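Local coordinates for Blr6230 protein (Bradyrhizobium diazoefficiens USDA 110, PDB 5NGG), which is a subclass B3 metallo-beta-lactamase that probably uses zinc to hydrolyse the amide bond of beta-lactam antibiotics, at residues Ile44-Tyr49 with Trp184-Lys189; Asn208-Gln213 with Ala285-Ala290; Pro129-Gly134 with Pro148-Asp153; Phe89-Ile94 with Lys115-Gln120; Asp53-Tyr58 with Thr71-Ser76. One frame throughout, in Å; residues are numbered along the deposited sequence. Where two conformers were deposited one is given.

How the interactions relate
Near the N terminus, residues 44-49 lie in the seven-stranded sheet and pack against 184-189 of the five-stranded sheet: interaction 1 joins the two halves of the sandwich and closes a long loop. Within that loop the chain makes, in series, interaction 5 (53-58 with 71-76) beside the zinc site, interaction 4 (89-94 with 115-120) where a helix hands over to the next strand, and interaction 3 (129-134 with 148-153) beyond it. Interaction 1 touches interactions 4 and 5, and interaction 3 touches 4. Interaction 2 (208-213 with 285-290) opens only after interaction 1 has closed and ties the C-terminal helix to a loop, its centre about 37 Å from that of interaction 1.

Interaction 1 (Ile44-Tyr49 with Trp184-Lys189); sequences IDNIYY and WEMTVK
I44 lays its CD1 methyl against CG2 of V188 (3.9 Å), the two branched side chains crossing at about a right angle. A type II' turn follows from I44 to I47. D45 takes its second position with positive phi (50°) and turns its carboxylate toward the facing strand: with CG swung opposite the backbone N (chi1 -165°), OD2 accepts the backbone N of K189 at 2.8 Å. This bond is nearly straight (172°), but it meets OD2 on the anti side and 35° out of the carboxylate plane. The short acid thus serves the backbone NH of K189, whose own amine turns away to a salt bridge with D194. Water 1 adds a second link, giving a hydrogen to K189 O and weakly accepting from D45 N.

N46 shares its amide between two tasks. ND2 is held by K61 O, while OD1 accepts a hydrogen from water 2, which also donates to T187 O. I47 then closes the apolar part: its CD1 lies 3.8 Å from V188 CG1 and, in the conformer given, meets M186 SD tip to tip, so that V188 offers one methyl each to I44 and I47. Around this packing, I47 also touches V197 and F199 of strand 193-199, M186 in that conformer reaches I60 of strand 58-62 and L169 of strand 167-173, and the contact thereby joins the facing sheets of the alpha-beta/beta-alpha sandwich.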
# COMPACT_ATOMS: atom_id res chain seq x y z
N ILE A 44 -9.11 12.90 -4.01
CA ILE A 44 -8.85 13.80 -5.15
C ILE A 44 -9.44 13.14 -6.40
O ILE A 44 -9.24 11.96 -6.63
CB ILE A 44 -7.35 14.12 -5.33
CG1 ILE A 44 -7.17 15.22 -6.39
CG2 ILE A 44 -6.50 12.87 -5.63
CD1 ILE A 44 -5.78 15.86 -6.38
N ASP A 45 -10.22 13.90 -7.15
CA ASP A 45 -10.79 13.46 -8.42
C ASP A 45 -11.48 12.09 -8.19
O ASP A 45 -12.41 12.01 -7.38
CB ASP A 45 -9.73 13.48 -9.51
CG ASP A 45 -10.29 13.40 -10.92
OD1 ASP A 45 -11.53 13.39 -11.12
OD2 ASP A 45 -9.44 13.34 -11.86
N ASN A 46 -11.06 11.04 -8.90
CA ASN A 46 -11.70 9.74 -8.85
C ASN A 46 -11.09 8.77 -7.84
O ASN A 46 -11.36 7.58 -7.92
CB ASN A 46 -11.79 9.13 -10.24
CG ASN A 46 -10.47 8.89 -10.92
OD1 ASN A 46 -9.50 9.64 -10.72
ND2 ASN A 46 -10.45 7.90 -11.81
N ILE A 47 -10.30 9.27 -6.89
CA ILE A 47 -9.67 8.49 -5.83
C ILE A 47 -10.42 8.75 -4.52
O ILE A 47 -10.51 9.90 -4.07
CB ILE A 47 -8.18 8.81 -5.65
CG1 ILE A 47 -7.39 8.56 -6.93
CG2 ILE A 47 -7.62 7.99 -4.49
CD1 ILE A 47 -5.97 9.04 -6.89
N TYR A 48 -10.89 7.66 -3.90
CA TYR A 48 -11.70 7.72 -2.69
C TYR A 48 -11.02 6.88 -1.60
O TYR A 48 -10.58 5.75 -1.86
CB TYR A 48 -13.12 7.16 -2.92
CG TYR A 48 -13.92 7.92 -3.95
CD1 TYR A 48 -13.65 7.79 -5.31
CD2 TYR A 48 -14.91 8.83 -3.57
CE1 TYR A 48 -14.35 8.52 -6.26
CE2 TYR A 48 -15.62 9.56 -4.51
CZ TYR A 48 -15.34 9.40 -5.85
OH TYR A 48 -16.03 10.14 -6.80
N TYR A 49 -10.96 7.42 -0.38
CA TYR A 49 -10.40 6.70 0.77
C TYR A 49 -11.50 5.89 1.43
O TYR A 49 -12.54 6.45 1.77
CB TYR A 49 -9.82 7.71 1.78
CG TYR A 49 -9.06 7.06 2.91
CD1 TYR A 49 -9.71 6.57 4.04
CD2 TYR A 49 -7.68 6.94 2.86
CE1 TYR A 49 -9.01 5.95 5.08
CE2 TYR A 49 -6.98 6.34 3.91
CZ TYR A 49 -7.63 5.83 5.01
OH TYR A 49 -6.86 5.24 5.98
N TRP A 184 2.24 2.54 -7.44
CA TRP A 184 1.39 2.72 -8.62
C TRP A 184 1.17 4.21 -8.92
O TRP A 184 0.74 4.96 -8.05
CB TRP A 184 0.03 2.07 -8.35
CG TRP A 184 0.06 0.58 -8.25
CD1 TRP A 184 0.12 -0.19 -7.12
CD2 TRP A 184 0.05 -0.33 -9.34
NE1 TRP A 184 0.12 -1.51 -7.44
CE2 TRP A 184 0.07 -1.63 -8.80
CE3 TRP A 184 0.00 -0.18 -10.73
CZ2 TRP A 184 0.02 -2.77 -9.61
CZ3 TRP A 184 -0.02 -1.28 -11.52
CH2 TRP A 184 -0.04 -2.57 -10.96
N GLU A 185 1.47 4.61 -10.15
CA GLU A 185 1.34 6.00 -10.57
C GLU A 185 0.10 6.19 -11.45
O GLU A 185 -0.19 5.39 -12.33
CB GLU A 185 2.58 6.41 -11.34
CG GLU A 185 2.59 7.85 -11.81
CD GLU A 185 3.85 8.23 -12.56
OE1 GLU A 185 4.72 7.35 -12.83
OE2 GLU A 185 3.94 9.44 -12.92
N MET A 186 -0.62 7.29 -11.22
CA MET A 186 -1.74 7.65 -12.10
C MET A 186 -1.95 9.14 -12.11
O MET A 186 -1.53 9.85 -11.20
CB MET A 186 -3.05 6.95 -11.74
CG MET A 186 -3.64 7.33 -10.40
SD MET A 186 -5.27 6.60 -10.10
CE MET A 186 -6.29 7.69 -11.10
N THR A 187 -2.58 9.61 -13.18
CA THR A 187 -2.87 11.02 -13.34
C THR A 187 -4.33 11.28 -12.91
O THR A 187 -5.26 10.53 -13.26
CB THR A 187 -2.73 11.41 -14.81
OG1 THR A 187 -1.43 11.03 -15.24
CG2 THR A 187 -2.95 12.90 -15.04
N VAL A 188 -4.50 12.40 -12.21
CA VAL A 188 -5.83 12.93 -11.86
C VAL A 188 -5.92 14.38 -12.32
O VAL A 188 -4.90 14.98 -12.69
CB VAL A 188 -6.13 12.84 -10.33
CG1 VAL A 188 -6.14 11.38 -9.88
CG2 VAL A 188 -5.15 13.66 -9.51
N LYS A 189 -7.12 14.93 -12.26
CA LYS A 189 -7.34 16.34 -12.50
C LYS A 189 -7.50 17.08 -11.19
O LYS A 189 -8.18 16.61 -10.26
CB LYS A 189 -8.62 16.57 -13.30
CG LYS A 189 -8.68 15.84 -14.62
CD LYS A 189 -7.52 16.12 -15.55
CE LYS A 189 -7.35 17.58 -15.87
NZ LYS A 189 -6.42 17.80 -17.01
O HOH W 1 -9.75 16.83 -8.10
O HOH W 2 -8.01 9.94 -13.10

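Interaction 2 (Asn208-Gln213 with Ala285-Ala290); sequences NRLVGQ and AKQTAA
V211 and T288 bring their CA atoms to 6.5 Å, where an irregular loop runs past one turn of a helix. The principal side chain is Q287, which points from the helix toward the loop and stays extended beyond CG, long enough to bring its amide to the loop backbone. There both ends of the amide are used. OE1 accepts L210 N at 2.8 Å in an almost linear bond (175°), with the N-H lying in the carbonyl plane on a lone pair. NE2 donates to N208 O at 3.1 Å, tilted 16° from the plane of its own amide. Two bonds on one planar group fix its rotation, and glutamine suits the place because it offers an acceptor and a donor to a backbone that presents a donor and an acceptor two residues apart.

Van der Waals contacts flank this pair of bonds. L210 crosses Q287 at about a right angle, its CB 3.5 Å from OE1. V211 CG2 lies 3.7 Å from Q287 CB, over the base of the same side chain, and both V211 methyls come near OG1 of T288, a hydroxyl that bonds back to L284 O. On the far side of the loop R209 NE donates to Q213 O at 2.8 Å, bracing the bend.

L210 is buried against F280 and L284 of helix 268-291 and against V220 and Y223 of helix 219-232, so the L210 side chain sits between the two helices, while N208 is bonded to Y136, Y223 and the backbone of the zinc ligand H177.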
# COMPACT_ATOMS: atom_id res chain seq x y z
N ASN A 208 10.94 -6.67 9.06
CA ASN A 208 11.95 -7.34 8.24
C ASN A 208 13.32 -7.45 8.91
O ASN A 208 13.75 -6.57 9.65
CB ASN A 208 12.10 -6.61 6.92
CG ASN A 208 10.89 -6.77 6.03
OD1 ASN A 208 10.19 -7.80 6.07
ND2 ASN A 208 10.65 -5.79 5.19
N ARG A 209 13.98 -8.56 8.62
CA ARG A 209 15.37 -8.78 9.03
C ARG A 209 16.27 -8.37 7.86
O ARG A 209 16.09 -8.84 6.73
CB ARG A 209 15.57 -10.26 9.35
CG ARG A 209 14.71 -10.75 10.51
CD ARG A 209 15.15 -12.13 11.02
NE ARG A 209 15.17 -13.09 9.92
CZ ARG A 209 14.11 -13.78 9.46
NH1 ARG A 209 12.94 -13.76 10.09
NH2 ARG A 209 14.26 -14.55 8.38
N LEU A 210 17.22 -7.50 8.15
CA LEU A 210 18.13 -6.94 7.15
C LEU A 210 19.46 -7.66 7.02
O LEU A 210 20.08 -7.60 5.95
CB LEU A 210 18.37 -5.45 7.46
CG LEU A 210 17.10 -4.58 7.55
CD1 LEU A 210 17.49 -3.18 7.98
CD2 LEU A 210 16.35 -4.55 6.23
N VAL A 211 19.88 -8.28 8.12
CA VAL A 211 21.18 -8.93 8.24
C VAL A 211 21.00 -10.22 9.03
O VAL A 211 19.97 -10.40 9.69
CB VAL A 211 22.21 -8.01 8.94
CG1 VAL A 211 22.60 -6.85 8.03
CG2 VAL A 211 21.68 -7.49 10.27
N GLY A 212 22.02 -11.08 8.99
CA GLY A 212 21.97 -12.37 9.69
C GLY A 212 21.36 -13.40 8.78
O GLY A 212 22.07 -14.03 7.99
N GLN A 213 20.04 -13.57 8.91
CA GLN A 213 19.24 -14.36 7.99
C GLN A 213 18.24 -13.38 7.39
O GLN A 213 17.11 -13.25 7.88
CB GLN A 213 18.53 -15.51 8.73
CG GLN A 213 19.47 -16.55 9.31
N ALA A 285 21.94 -0.49 11.63
CA ALA A 285 22.95 -0.46 12.70
C ALA A 285 22.49 -1.26 13.91
O ALA A 285 23.28 -2.00 14.50
CB ALA A 285 23.27 0.98 13.09
N LYS A 286 21.23 -1.12 14.27
CA LYS A 286 20.70 -1.83 15.43
C LYS A 286 20.74 -3.34 15.22
O LYS A 286 21.16 -4.11 16.10
CB LYS A 286 19.26 -1.38 15.69
CG LYS A 286 18.55 -2.10 16.82
CD LYS A 286 17.15 -1.54 17.02
CE LYS A 286 16.34 -2.39 17.99
NZ LYS A 286 15.12 -1.67 18.45
N GLN A 287 20.26 -3.79 14.06
CA GLN A 287 20.26 -5.22 13.77
C GLN A 287 21.66 -5.78 13.63
O GLN A 287 21.91 -6.91 14.03
CB GLN A 287 19.45 -5.49 12.50
CG GLN A 287 17.97 -5.20 12.65
CD GLN A 287 17.15 -5.71 11.48
OE1 GLN A 287 17.61 -6.59 10.72
NE2 GLN A 287 15.93 -5.16 11.33
N THR A 288 22.57 -5.00 13.07
CA THR A 288 23.96 -5.42 12.96
C THR A 288 24.56 -5.60 14.35
O THR A 288 25.23 -6.61 14.62
CB THR A 288 24.76 -4.41 12.13
OG1 THR A 288 24.22 -4.38 10.80
CG2 THR A 288 26.23 -4.76 12.03
N ALA A 289 24.33 -4.64 15.24
CA ALA A 289 24.84 -4.77 16.62
C ALA A 289 24.24 -5.98 17.33
O ALA A 289 24.91 -6.68 18.09
CB ALA A 289 24.60 -3.50 17.43
N ALA A 290 22.96 -6.24 17.09
CA ALA A 290 22.27 -7.38 17.72
C ALA A 290 22.78 -8.74 17.28
O ALA A 290 22.61 -9.71 18.01
CB ALA A 290 20.77 -7.29 17.50

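Interaction 3 (Pro129-Gly134 with Pro148-Asp153); sequences PLLEGG and PAVKVD
E132 and V152 are linked by the straightest bond of the contact: V152 N donates to E132 OE2 at 2.9 Å and 177°, and OE2 accepts through its anti lone pair, the one turned away from the other oxygen. The glutamate leaves the helix with its CB pointing away, yet its chain runs extended beyond CG and lies alongside the loop backbone, CG coming 3.4 Å from V150 O. The glutamate chain is long enough to bring its carboxylate back to the loop. OE2 also takes a hydrogen from water 4, which donates to V152 O as well.

On the inner side L131 crosses V152 at about a right angle, CD1 against CG2 at 3.6 Å. Its backbone carbonyl accepts V150 N at 3.0 Å, with the donor 35° above the carbonyl plane. A149 sets its methyl over the end of the helix, 3.3 Å from E132 O. A small side chain fits there because G134, with positive phi (69°), brings the backbone close, its CA only 4.3 Å from that of A149.

L131 and V150 continue inward to F110 of helix 110-117, with A123 and L121 of strand 120-124 behind them. The end of helix 128-133 is thus clasped to the extended lead-in of strand 154-156, an edge strand of the alpha-beta/beta-alpha fold of metallo-beta-lactamases.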
# COMPACT_ATOMS: atom_id res chain seq x y z
N PRO A 129 4.59 -15.25 -5.05
CA PRO A 129 4.61 -16.43 -4.16
C PRO A 129 4.03 -16.17 -2.78
O PRO A 129 3.45 -17.07 -2.17
CB PRO A 129 6.10 -16.78 -4.06
CG PRO A 129 6.75 -16.12 -5.22
CD PRO A 129 5.93 -14.92 -5.57
N LEU A 130 4.20 -14.94 -2.29
CA LEU A 130 3.66 -14.54 -0.98
C LEU A 130 2.14 -14.51 -1.00
O LEU A 130 1.47 -15.03 -0.10
CB LEU A 130 4.19 -13.15 -0.58
CG LEU A 130 5.60 -13.01 -0.02
CD1 LEU A 130 6.67 -13.51 -0.96
CD2 LEU A 130 5.84 -11.55 0.33
N LEU A 131 1.57 -13.88 -2.03
CA LEU A 131 0.12 -13.82 -2.19
C LEU A 131 -0.48 -15.21 -2.35
O LEU A 131 -1.52 -15.50 -1.75
CB LEU A 131 -0.23 -12.95 -3.40
CG LEU A 131 0.08 -11.47 -3.19
CD1 LEU A 131 0.14 -10.72 -4.52
CD2 LEU A 131 -0.97 -10.84 -2.30
N GLU A 132 0.15 -16.03 -3.18
CA GLU A 132 -0.38 -17.34 -3.50
C GLU A 132 -0.18 -18.33 -2.36
O GLU A 132 -0.88 -19.34 -2.31
CB GLU A 132 0.17 -17.83 -4.83
CG GLU A 132 -0.28 -16.92 -5.97
CD GLU A 132 -0.28 -17.50 -7.36
OE1 GLU A 132 0.33 -18.56 -7.58
OE2 GLU A 132 -0.87 -16.84 -8.23
N GLY A 133 0.75 -18.06 -1.46
CA GLY A 133 0.97 -18.91 -0.29
C GLY A 133 0.31 -18.42 0.98
O GLY A 133 0.10 -19.19 1.90
N GLY A 134 0.01 -17.12 1.06
CA GLY A 134 -0.60 -16.55 2.27
C GLY A 134 0.32 -16.52 3.49
O GLY A 134 -0.15 -16.74 4.61
N PRO A 148 -5.52 -15.26 3.92
CA PRO A 148 -6.10 -16.22 2.95
C PRO A 148 -5.44 -16.10 1.58
O PRO A 148 -5.39 -15.04 0.99
CB PRO A 148 -7.58 -15.82 2.92
CG PRO A 148 -7.82 -15.14 4.23
CD PRO A 148 -6.55 -14.38 4.48
N ALA A 149 -4.91 -17.22 1.10
CA ALA A 149 -4.13 -17.25 -0.14
C ALA A 149 -5.01 -16.86 -1.32
O ALA A 149 -6.19 -17.19 -1.39
CB ALA A 149 -3.49 -18.62 -0.35
N VAL A 150 -4.39 -16.17 -2.27
CA VAL A 150 -5.12 -15.65 -3.43
C VAL A 150 -4.26 -15.76 -4.68
O VAL A 150 -3.04 -15.48 -4.62
CB VAL A 150 -5.57 -14.18 -3.13
CG1 VAL A 150 -4.39 -13.25 -2.87
CG2 VAL A 150 -6.51 -13.65 -4.19
N LYS A 151 -4.88 -16.12 -5.79
CA LYS A 151 -4.18 -16.24 -7.06
C LYS A 151 -3.99 -14.88 -7.73
O LYS A 151 -4.89 -14.03 -7.71
CB LYS A 151 -4.91 -17.20 -7.99
CG LYS A 151 -4.92 -18.60 -7.42
CD LYS A 151 -5.47 -19.63 -8.39
CE LYS A 151 -5.07 -21.03 -7.96
NZ LYS A 151 -3.66 -21.36 -8.32
N VAL A 152 -2.81 -14.69 -8.31
CA VAL A 152 -2.49 -13.46 -9.01
C VAL A 152 -2.83 -13.68 -10.48
O VAL A 152 -2.32 -14.62 -11.12
CB VAL A 152 -1.00 -13.10 -8.83
CG1 VAL A 152 -0.61 -11.91 -9.70
CG2 VAL A 152 -0.70 -12.82 -7.36
N ASP A 153 -3.66 -12.81 -11.03
CA ASP A 153 -4.06 -12.90 -12.44
C ASP A 153 -3.07 -12.23 -13.39
O ASP A 153 -2.95 -12.65 -14.55
CB ASP A 153 -5.45 -12.34 -12.62
CG ASP A 153 -6.46 -13.11 -11.81
OD1 ASP A 153 -6.80 -14.23 -12.23
OD2 ASP A 153 -6.89 -12.61 -10.75
O HOH W 3 -1.67 -20.35 -6.47
O HOH W 4 -1.79 -17.47 -10.72

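Interaction 4 (Phe89-Ile94 with Lys115-Gln120); sequences FKVADI and KETGAQ
An ST turn ends helix 110-117 beside the short 3-10 segment 91-93, and T117 forms both the turn and the middle of the contact. Its OG1 sits between the backbone N and the carbonyl carbon (chi1 64°), where it accepts A119 N at 3.1 Å and bonds back to I113 O; the same rotation turns CG2 outward to V91. That methyl lies 3.3 Å from V91 O and 3.8 Å from V91 CG1, the two side chains crossing at about a right angle. Threonine suits the position by holding the turn with its hydroxyl and packing with its methyl. Next in the chain, G118 has positive phi (74°), a conformation glycine adopts easily.

V91 turns the same CG1 to E116, whose OE2 lies against this methyl at 3.4 Å; the other oxygen, OE1, forms a salt bridge to K81. E116 and K81, with E112, have been seen to bind a zinc ion in this protein, though none is bound to this chain here. Deeper in, the A119 methyl meets I94 CG2 at 4.1 Å, a small side chain that suits the close approach of the two strand starts.

No direct hydrogen bond spans the segments. Instead two waters donate to T117 O, one also to A92 O and the other to I94 O. I94 packs on L66 and L68 of strand 65-69 and A119 on I97 of strand 94-98, while V91 touches I84 of helix 77-86.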
# COMPACT_ATOMS: atom_id res chain seq x y z
N PHE A 89 -20.97 3.37 -3.68
CA PHE A 89 -20.44 2.35 -4.59
C PHE A 89 -21.02 0.98 -4.27
O PHE A 89 -21.49 0.74 -3.16
CB PHE A 89 -18.93 2.24 -4.44
CG PHE A 89 -18.17 3.45 -4.88
CD1 PHE A 89 -18.20 3.86 -6.21
CD2 PHE A 89 -17.37 4.15 -3.98
CE1 PHE A 89 -17.48 4.96 -6.61
CE2 PHE A 89 -16.65 5.25 -4.37
CZ PHE A 89 -16.71 5.68 -5.68
N LYS A 90 -20.96 0.11 -5.28
CA LYS A 90 -21.29 -1.30 -5.13
C LYS A 90 -20.02 -2.10 -5.13
O LYS A 90 -19.23 -2.00 -6.07
CB LYS A 90 -22.21 -1.78 -6.26
CG LYS A 90 -23.56 -1.10 -6.23
CD LYS A 90 -24.52 -1.71 -7.26
CE LYS A 90 -24.08 -1.43 -8.69
N VAL A 91 -19.85 -2.95 -4.11
CA VAL A 91 -18.72 -3.90 -4.10
C VAL A 91 -18.71 -4.70 -5.39
O VAL A 91 -17.64 -4.92 -5.96
CB VAL A 91 -18.73 -4.82 -2.86
CG1 VAL A 91 -17.71 -5.97 -2.95
CG2 VAL A 91 -18.43 -4.01 -1.61
N ALA A 92 -19.89 -5.08 -5.89
CA ALA A 92 -19.97 -5.86 -7.12
C ALA A 92 -19.36 -5.18 -8.36
O ALA A 92 -19.10 -5.84 -9.37
CB ALA A 92 -21.42 -6.23 -7.38
N ASP A 93 -19.19 -3.86 -8.32
CA ASP A 93 -18.60 -3.15 -9.45
C ASP A 93 -17.08 -3.14 -9.48
O ASP A 93 -16.50 -2.59 -10.40
CB ASP A 93 -19.12 -1.71 -9.51
CG ASP A 93 -20.58 -1.64 -9.90
OD1 ASP A 93 -21.13 -2.59 -10.50
OD2 ASP A 93 -21.18 -0.60 -9.58
N ILE A 94 -16.44 -3.74 -8.48
CA ILE A 94 -15.00 -3.90 -8.49
C ILE A 94 -14.61 -4.91 -9.57
O ILE A 94 -15.03 -6.06 -9.53
CB ILE A 94 -14.47 -4.35 -7.12
CG1 ILE A 94 -14.72 -3.27 -6.08
CG2 ILE A 94 -12.99 -4.69 -7.21
CD1 ILE A 94 -14.58 -3.75 -4.64
N LYS A 115 -13.41 -13.53 -4.83
CA LYS A 115 -14.45 -14.54 -5.00
C LYS A 115 -15.84 -13.92 -5.17
O LYS A 115 -16.63 -14.35 -6.02
CB LYS A 115 -14.45 -15.53 -3.84
CG LYS A 115 -15.38 -16.70 -4.08
CD LYS A 115 -15.07 -17.88 -3.18
CE LYS A 115 -16.10 -18.98 -3.38
N GLU A 116 -16.12 -12.90 -4.35
CA GLU A 116 -17.45 -12.25 -4.35
C GLU A 116 -17.72 -11.54 -5.67
O GLU A 116 -18.86 -11.51 -6.14
CB GLU A 116 -17.56 -11.27 -3.18
CG GLU A 116 -18.87 -10.49 -3.08
CD GLU A 116 -18.93 -9.61 -1.84
OE1 GLU A 116 -18.27 -9.93 -0.83
OE2 GLU A 116 -19.65 -8.59 -1.89
N THR A 117 -16.68 -10.93 -6.24
CA THR A 117 -16.84 -10.02 -7.38
C THR A 117 -16.43 -10.57 -8.74
O THR A 117 -16.86 -10.03 -9.76
CB THR A 117 -16.02 -8.73 -7.17
OG1 THR A 117 -14.62 -9.03 -7.14
CG2 THR A 117 -16.45 -8.00 -5.91
N GLY A 118 -15.57 -11.58 -8.76
CA GLY A 118 -14.93 -12.03 -9.98
C GLY A 118 -13.83 -11.13 -10.50
O GLY A 118 -13.42 -11.28 -11.65
N ALA A 119 -13.34 -10.20 -9.68
CA ALA A 119 -12.29 -9.28 -10.10
C ALA A 119 -10.97 -10.00 -10.32
O ALA A 119 -10.76 -11.10 -9.83
CB ALA A 119 -12.12 -8.22 -9.05
N GLN A 120 -10.10 -9.38 -11.10
CA GLN A 120 -8.73 -9.86 -11.30
C GLN A 120 -7.78 -9.14 -10.36
O GLN A 120 -7.93 -7.97 -10.13
CB GLN A 120 -8.30 -9.63 -12.75
CG GLN A 120 -9.05 -10.50 -13.75
CD GLN A 120 -8.70 -10.15 -15.17
OE1 GLN A 120 -9.01 -9.06 -15.65
NE2 GLN A 120 -8.04 -11.07 -15.87
O HOH W 5 -19.30 -8.59 -9.53
O HOH W 6 -15.74 -8.05 -11.37

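Interaction 5 (Asp53-Tyr58 with Thr71-Ser76); sequences DGIAVY and TAMPQS
I55 is the central apolar side chain of this buried pairing, touching A72 and M73. CG2 of I55 lies 3.9 Å from A72 CB, and its other branch, with CG1 opposite the carbonyl carbon (chi1 -66°), extends CD1 to M73 CG at 3.9 Å, the side chains of I55 and M73 crossing at about a right angle. Isoleucine can thus span two neighbouring residues, one with each arm, while the small A72 lets it come close. M73, bent at chi2 and chi3, carries its sulfur end away from I55. V57 uses one methyl: CG2 packs on the backbone of T71, 3.4 Å from its carbonyl O.

Polar contact between the segments is made through water, with no direct hydrogen bond. Water 7 donates to A56 O and to T71 O, both at 2.8 Å, bridging the two carbonyls of these buried residues. The T71 hydroxyl points the other way, bonded to G109 N and H106 O.

Two of these side chains pack against residues that bind zinc: I55 touches the zinc ligands D105 and H106, and M73 touches D105. G54 O, in turn, accepts ND1 of the zinc ligand H242. Loops converging in this way on the zinc site are characteristic of the metallo-beta-lactamase fold, here forming its second shell.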
# COMPACT_ATOMS: atom_id res chain seq x y z
N ASP A 53 -8.64 3.77 10.36
CA ASP A 53 -7.79 4.80 10.92
C ASP A 53 -6.28 4.55 10.78
O ASP A 53 -5.50 5.49 10.88
CB ASP A 53 -8.22 5.03 12.39
CG ASP A 53 -7.56 6.21 13.02
OD1 ASP A 53 -7.39 7.25 12.33
OD2 ASP A 53 -7.24 6.10 14.22
N GLY A 54 -5.89 3.29 10.56
CA GLY A 54 -4.49 2.93 10.51
C GLY A 54 -4.03 2.21 9.27
O GLY A 54 -2.82 2.03 9.14
N ILE A 55 -4.94 1.81 8.37
CA ILE A 55 -4.59 1.11 7.13
C ILE A 55 -5.37 1.80 6.00
O ILE A 55 -6.60 1.93 6.07
CB ILE A 55 -4.95 -0.39 7.17
CG1 ILE A 55 -4.09 -1.11 8.21
CG2 ILE A 55 -4.76 -1.00 5.77
CD1 ILE A 55 -4.56 -2.50 8.53
N ALA A 56 -4.66 2.25 4.98
CA ALA A 56 -5.27 2.99 3.86
C ALA A 56 -5.70 2.02 2.77
O ALA A 56 -4.91 1.18 2.32
CB ALA A 56 -4.26 3.99 3.32
N VAL A 57 -6.93 2.19 2.31
CA VAL A 57 -7.53 1.41 1.21
C VAL A 57 -8.21 2.44 0.33
O VAL A 57 -8.77 3.41 0.87
CB VAL A 57 -8.55 0.37 1.75
CG1 VAL A 57 -9.18 -0.40 0.59
CG2 VAL A 57 -7.88 -0.57 2.74
N TYR A 58 -8.19 2.23 -0.99
CA TYR A 58 -8.77 3.21 -1.90
C TYR A 58 -9.65 2.52 -2.94
O TYR A 58 -9.40 1.40 -3.36
CB TYR A 58 -7.70 4.02 -2.63
CG TYR A 58 -6.62 4.56 -1.74
CD1 TYR A 58 -5.53 3.76 -1.38
CD2 TYR A 58 -6.65 5.86 -1.25
CE1 TYR A 58 -4.53 4.24 -0.55
CE2 TYR A 58 -5.64 6.35 -0.44
CZ TYR A 58 -4.58 5.53 -0.09
OH TYR A 58 -3.59 6.03 0.72
N THR A 71 -6.50 -4.06 0.50
CA THR A 71 -7.54 -4.28 1.51
C THR A 71 -6.88 -4.04 2.89
O THR A 71 -5.91 -3.30 2.98
CB THR A 71 -8.19 -5.67 1.37
OG1 THR A 71 -7.18 -6.70 1.45
CG2 THR A 71 -8.97 -5.78 0.08
N ALA A 72 -7.44 -4.60 3.97
CA ALA A 72 -6.91 -4.36 5.31
C ALA A 72 -6.68 -5.70 5.99
O ALA A 72 -6.50 -6.72 5.31
CB ALA A 72 -7.83 -3.41 6.08
N MET A 73 -6.70 -5.75 7.32
CA MET A 73 -6.49 -7.00 8.02
C MET A 73 -7.58 -8.00 7.64
O MET A 73 -8.68 -7.59 7.28
CB MET A 73 -6.49 -6.80 9.53
CG MET A 73 -5.30 -6.04 10.08
SD MET A 73 -3.76 -6.99 10.03
CE MET A 73 -4.01 -8.10 11.41
N PRO A 74 -7.31 -9.31 7.77
CA PRO A 74 -8.32 -10.30 7.44
C PRO A 74 -9.67 -10.08 8.14
O PRO A 74 -10.72 -10.33 7.55
CB PRO A 74 -7.65 -11.63 7.81
CG PRO A 74 -6.21 -11.36 7.60
CD PRO A 74 -6.00 -9.94 8.02
N GLN A 75 -9.64 -9.61 9.39
CA GLN A 75 -10.86 -9.41 10.18
C GLN A 75 -11.66 -8.16 9.78
O GLN A 75 -12.78 -7.97 10.23
CB GLN A 75 -10.52 -9.36 11.69
CG GLN A 75 -9.46 -8.35 12.10
CD GLN A 75 -8.06 -8.93 12.20
OE1 GLN A 75 -7.58 -9.59 11.27
NE2 GLN A 75 -7.40 -8.68 13.32
N SER A 76 -11.07 -7.31 8.93
CA SER A 76 -11.66 -6.00 8.62
C SER A 76 -12.37 -5.90 7.27
O SER A 76 -12.79 -4.82 6.86
CB SER A 76 -10.59 -4.92 8.70
OG SER A 76 -10.10 -4.82 10.01
O HOH W 7 -3.95 -1.40 2.64